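PDB 3DDM: putative mandelate racemase/muconate lactonizing enzyme from Bordetella bronchiseptica, which is of unknown function but belongs to the mandelate racemase/muconate lactonizing enzyme group of the enolase superfamily. Local coordinates for residues H68-L77 and E109-L120. The protein carries 1 engineered substitution. Residues are numbered along the deposited sequence; the frame is centred on the assembly and turned at random.
Sequences HRARLVETVL and EPGPLAQAIAGL
Arg69 reaches across to Gln115 with its side chain extended from CG to NE and takes one amide oxygen side-on: NE lies 2.8 Å and NH2 2.7 Å from OE1 of Gln115. Both donors sit in the carbonyl plane, and guanidinium and amide are nearly coplanar, 18° apart, although sharing one oxygen leaves both hydrogen bonds well off straight. Pro112 lies over one guanidinium face, its CG 3.7 Å from NH2 of Arg69. At the N-cap of helix 110-131, Glu109 accepts an almost straight hydrogen bond, 2.6 Å from His68 NE2 to Glu109 OE1, in the plane of the imidazole and from the syn side of the carboxylate, but tilted out of the carboxylate plane. The His68 ring gets there with chi1 at -179°, which sets CG opposite the backbone N.

Leu72 CD1 touches Pro112 CB at 3.5 Å, Val73 CG2 packs on the small Ala116, and Leu77 spreads between Ile117 and Leu120, with CB 3.6 Å from Leu120 CD1. The axes of segments 68-77 and 110-120 approach to 9.2 Å with a crossing angle of -70°.

Across the dimer, Arg69 and Glu109 each form a salt bridge with the other's counterpart in the second subunit, and the two His68 rings stack. Val73 and Leu120 both rest on strands 14-23 and 37-46, joining this helix pair to the antiparallel sheet in the alpha+beta N-terminal capping domain of the enolase superfamily.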
loop_
_atom_site.group_PDB
_atom_site.type_symbol
_atom_site.label_atom_id
_atom_site.label_comp_id
_atom_site.label_asym_id
_atom_site.label_seq_id
_atom_site.Cartn_x
_atom_site.Cartn_y
_atom_site.Cartn_z
ATOM N N HIS A 68 -4.421 6.711 9.348
ATOM C CA HIS A 68 -4.164 6.967 7.942
ATOM C C HIS A 68 -5.401 6.660 7.095
ATOM O O HIS A 68 -5.751 7.406 6.177
ATOM C CB HIS A 68 -2.988 6.109 7.463
ATOM C CG HIS A 68 -2.634 6.326 6.027
ATOM N ND1 HIS A 68 -2.264 7.560 5.531
ATOM C CD2 HIS A 68 -2.627 5.477 4.972
ATOM C CE1 HIS A 68 -2.046 7.461 4.231
ATOM N NE2 HIS A 68 -2.260 6.208 3.867
ATOM N N ARG A 69 -6.061 5.552 7.412
ATOM C CA ARG A 69 -7.235 5.134 6.671
ATOM C C ARG A 69 -8.397 6.092 6.846
ATOM O O ARG A 69 -9.118 6.379 5.893
ATOM C CB ARG A 69 -7.605 3.716 7.082
ATOM C CG ARG A 69 -6.596 2.705 6.561
ATOM C CD ARG A 69 -6.704 1.351 7.244
ATOM N NE ARG A 69 -5.967 0.342 6.494
ATOM C CZ ARG A 69 -4.657 0.372 6.285
ATOM N NH1 ARG A 69 -3.917 1.361 6.776
ATOM N NH2 ARG A 69 -4.085 -0.581 5.564
ATOM N N ALA A 70 -8.571 6.600 8.061
ATOM C CA ALA A 70 -9.636 7.557 8.320
ATOM C C ALA A 70 -9.302 8.838 7.560
ATOM O O ALA A 70 -10.187 9.467 6.990
ATOM C CB ALA A 70 -9.748 7.829 9.807
ATOM N N ARG A 71 -8.025 9.215 7.531
ATOM C CA ARG A 71 -7.617 10.413 6.801
ATOM C C ARG A 71 -7.924 10.243 5.320
ATOM O O ARG A 71 -8.441 11.159 4.679
ATOM C CB ARG A 71 -6.121 10.698 6.973
ATOM C CG ARG A 71 -5.731 11.285 8.320
ATOM C CD ARG A 71 -6.480 12.595 8.605
ATOM N NE ARG A 71 -5.925 13.777 7.926
ATOM C CZ ARG A 71 -6.556 14.950 7.818
ATOM N NH1 ARG A 71 -7.774 15.113 8.336
ATOM N NH2 ARG A 71 -5.965 15.968 7.200
ATOM N N LEU A 72 -7.603 9.073 4.773
ATOM C CA LEU A 72 -7.868 8.810 3.361
ATOM C C LEU A 72 -9.336 9.030 3.031
ATOM O O LEU A 72 -9.665 9.632 2.001
ATOM C CB LEU A 72 -7.486 7.373 2.986
ATOM C CG LEU A 72 -5.998 7.105 2.739
ATOM C CD1 LEU A 72 -5.809 5.656 2.330
ATOM C CD2 LEU A 72 -5.477 8.036 1.657
ATOM N N VAL A 73 -10.211 8.540 3.909
ATOM C CA VAL A 73 -11.649 8.676 3.710
ATOM C C VAL A 73 -12.092 10.137 3.691
ATOM O O VAL A 73 -12.869 10.544 2.825
ATOM C CB VAL A 73 -12.437 7.918 4.806
ATOM C CG1 VAL A 73 -13.922 8.284 4.750
ATOM C CG2 VAL A 73 -12.265 6.431 4.612
ATOM N N GLU A 74 -11.588 10.926 4.633
ATOM C CA GLU A 74 -11.965 12.333 4.710
ATOM C C GLU A 74 -11.234 13.266 3.734
ATOM O O GLU A 74 -11.829 14.213 3.231
ATOM C CB GLU A 74 -11.804 12.842 6.152
ATOM C CG GLU A 74 -12.687 12.102 7.164
ATOM C CD GLU A 74 -12.606 12.663 8.591
ATOM O OE1 GLU A 74 -11.476 12.874 9.095
ATOM O OE2 GLU A 74 -13.673 12.879 9.215
ATOM N N THR A 75 -9.963 13.005 3.440
ATOM C CA THR A 75 -9.222 13.885 2.533
ATOM C C THR A 75 -9.186 13.482 1.058
ATOM O O THR A 75 -8.935 14.324 0.202
ATOM C CB THR A 75 -7.752 14.072 2.990
ATOM O OG1 THR A 75 -7.030 12.851 2.801
ATOM C CG2 THR A 75 -7.688 14.456 4.461
ATOM N N VAL A 76 -9.441 12.218 0.747
ATOM C CA VAL A 76 -9.387 11.778 -0.643
ATOM C C VAL A 76 -10.691 11.247 -1.226
ATOM O O VAL A 76 -11.104 11.653 -2.314
ATOM C CB VAL A 76 -8.292 10.711 -0.819
ATOM C CG1 VAL A 76 -8.426 10.015 -2.167
ATOM C CG2 VAL A 76 -6.932 11.364 -0.680
ATOM N N LEU A 77 -11.341 10.336 -0.514
ATOM C CA LEU A 77 -12.582 9.756 -1.004
ATOM C C LEU A 77 -13.806 10.636 -0.776
ATOM O O LEU A 77 -14.706 10.658 -1.606
ATOM C CB LEU A 77 -12.808 8.400 -0.345
ATOM C CG LEU A 77 -11.669 7.394 -0.475
ATOM C CD1 LEU A 77 -11.901 6.272 0.511
ATOM C CD2 LEU A 77 -11.580 6.870 -1.894
ATOM N N GLU A 109 -0.374 2.244 -2.360
ATOM C CA GLU A 109 -1.375 2.035 -1.317
ATOM C C GLU A 109 -2.663 1.424 -1.881
ATOM O O GLU A 109 -3.752 1.935 -1.660
ATOM C CB GLU A 109 -1.686 3.353 -0.602
ATOM C CG GLU A 109 -0.521 3.877 0.229
ATOM C CD GLU A 109 -0.877 5.090 1.091
ATOM O OE1 GLU A 109 -2.053 5.203 1.496
ATOM O OE2 GLU A 109 0.023 5.915 1.379
ATOM N N PRO A 110 -2.551 0.309 -2.622
ATOM C CA PRO A 110 -3.776 -0.280 -3.161
ATOM C C PRO A 110 -4.655 -0.793 -2.025
ATOM O O PRO A 110 -5.883 -0.864 -2.157
ATOM C CB PRO A 110 -3.254 -1.409 -4.038
ATOM C CG PRO A 110 -2.028 -1.858 -3.295
ATOM C CD PRO A 110 -1.382 -0.544 -2.916
ATOM N N GLY A 111 -4.008 -1.140 -0.913
ATOM C CA GLY A 111 -4.703 -1.651 0.260
ATOM C C GLY A 111 -5.473 -0.596 1.039
ATOM O O GLY A 111 -6.695 -0.679 1.145
ATOM N N PRO A 112 -4.787 0.402 1.616
ATOM C CA PRO A 112 -5.474 1.449 2.377
ATOM C C PRO A 112 -6.655 2.029 1.599
ATOM O O PRO A 112 -7.756 2.184 2.138
ATOM C CB PRO A 112 -4.374 2.478 2.603
ATOM C CG PRO A 112 -3.169 1.617 2.752
ATOM C CD PRO A 112 -3.329 0.614 1.634
ATOM N N LEU A 113 -6.425 2.345 0.328
ATOM C CA LEU A 113 -7.477 2.897 -0.518
ATOM C C LEU A 113 -8.632 1.920 -0.732
ATOM O O LEU A 113 -9.793 2.308 -0.635
ATOM C CB LEU A 113 -6.896 3.309 -1.868
ATOM C CG LEU A 113 -6.064 4.587 -1.897
ATOM C CD1 LEU A 113 -5.216 4.596 -3.162
ATOM C CD2 LEU A 113 -6.977 5.806 -1.821
ATOM N N ALA A 114 -8.331 0.661 -1.032
ATOM C CA ALA A 114 -9.400 -0.316 -1.239
ATOM C C ALA A 114 -10.247 -0.441 0.022
ATOM O O ALA A 114 -11.486 -0.480 -0.035
ATOM C CB ALA A 114 -8.823 -1.658 -1.596
ATOM N N GLN A 115 -9.560 -0.497 1.159
ATOM C CA GLN A 115 -10.189 -0.629 2.456
ATOM C C GLN A 115 -11.098 0.562 2.758
ATOM O O GLN A 115 -12.264 0.398 3.164
ATOM C CB GLN A 115 -9.103 -0.789 3.522
ATOM C CG GLN A 115 -8.512 -2.201 3.575
ATOM C CD GLN A 115 -6.987 -2.232 3.689
ATOM O OE1 GLN A 115 -6.389 -1.515 4.491
ATOM N NE2 GLN A 115 -6.361 -3.082 2.893
ATOM N N ALA A 116 -10.580 1.766 2.555
ATOM C CA ALA A 116 -11.391 2.948 2.794
ATOM C C ALA A 116 -12.593 2.904 1.851
ATOM O O ALA A 116 -13.714 3.211 2.254
ATOM C CB ALA A 116 -10.573 4.208 2.555
ATOM N N ILE A 117 -12.363 2.507 0.602
ATOM C CA ILE A 117 -13.443 2.439 -0.372
ATOM C C ILE A 117 -14.475 1.400 0.059
ATOM O O ILE A 117 -15.670 1.661 0.022
ATOM C CB ILE A 117 -12.896 2.125 -1.798
ATOM C CG1 ILE A 117 -12.153 3.355 -2.347
ATOM C CG2 ILE A 117 -14.026 1.763 -2.742
ATOM C CD1 ILE A 117 -11.641 3.217 -3.794
ATOM N N ALA A 118 -14.021 0.229 0.487
ATOM C CA ALA A 118 -14.946 -0.818 0.930
ATOM C C ALA A 118 -15.818 -0.326 2.098
ATOM O O ALA A 118 -17.027 -0.561 2.122
ATOM C CB ALA A 118 -14.165 -2.074 1.341
ATOM N N GLY A 119 -15.204 0.351 3.065
ATOM C CA GLY A 119 -15.962 0.869 4.186
ATOM C C GLY A 119 -17.056 1.836 3.743
ATOM O O GLY A 119 -18.175 1.802 4.273
ATOM N N LEU A 120 -16.744 2.704 2.781
ATOM C CA LEU A 120 -17.723 3.667 2.279
ATOM C C LEU A 120 -18.836 2.998 1.480
ATOM O O LEU A 120 -19.962 3.514 1.431
ATOM C CB LEU A 120 -17.042 4.738 1.426
ATOM C CG LEU A 120 -16.328 5.817 2.245
ATOM C CD1 LEU A 120 -15.593 6.789 1.334
ATOM C CD2 LEU A 120 -17.356 6.548 3.086
#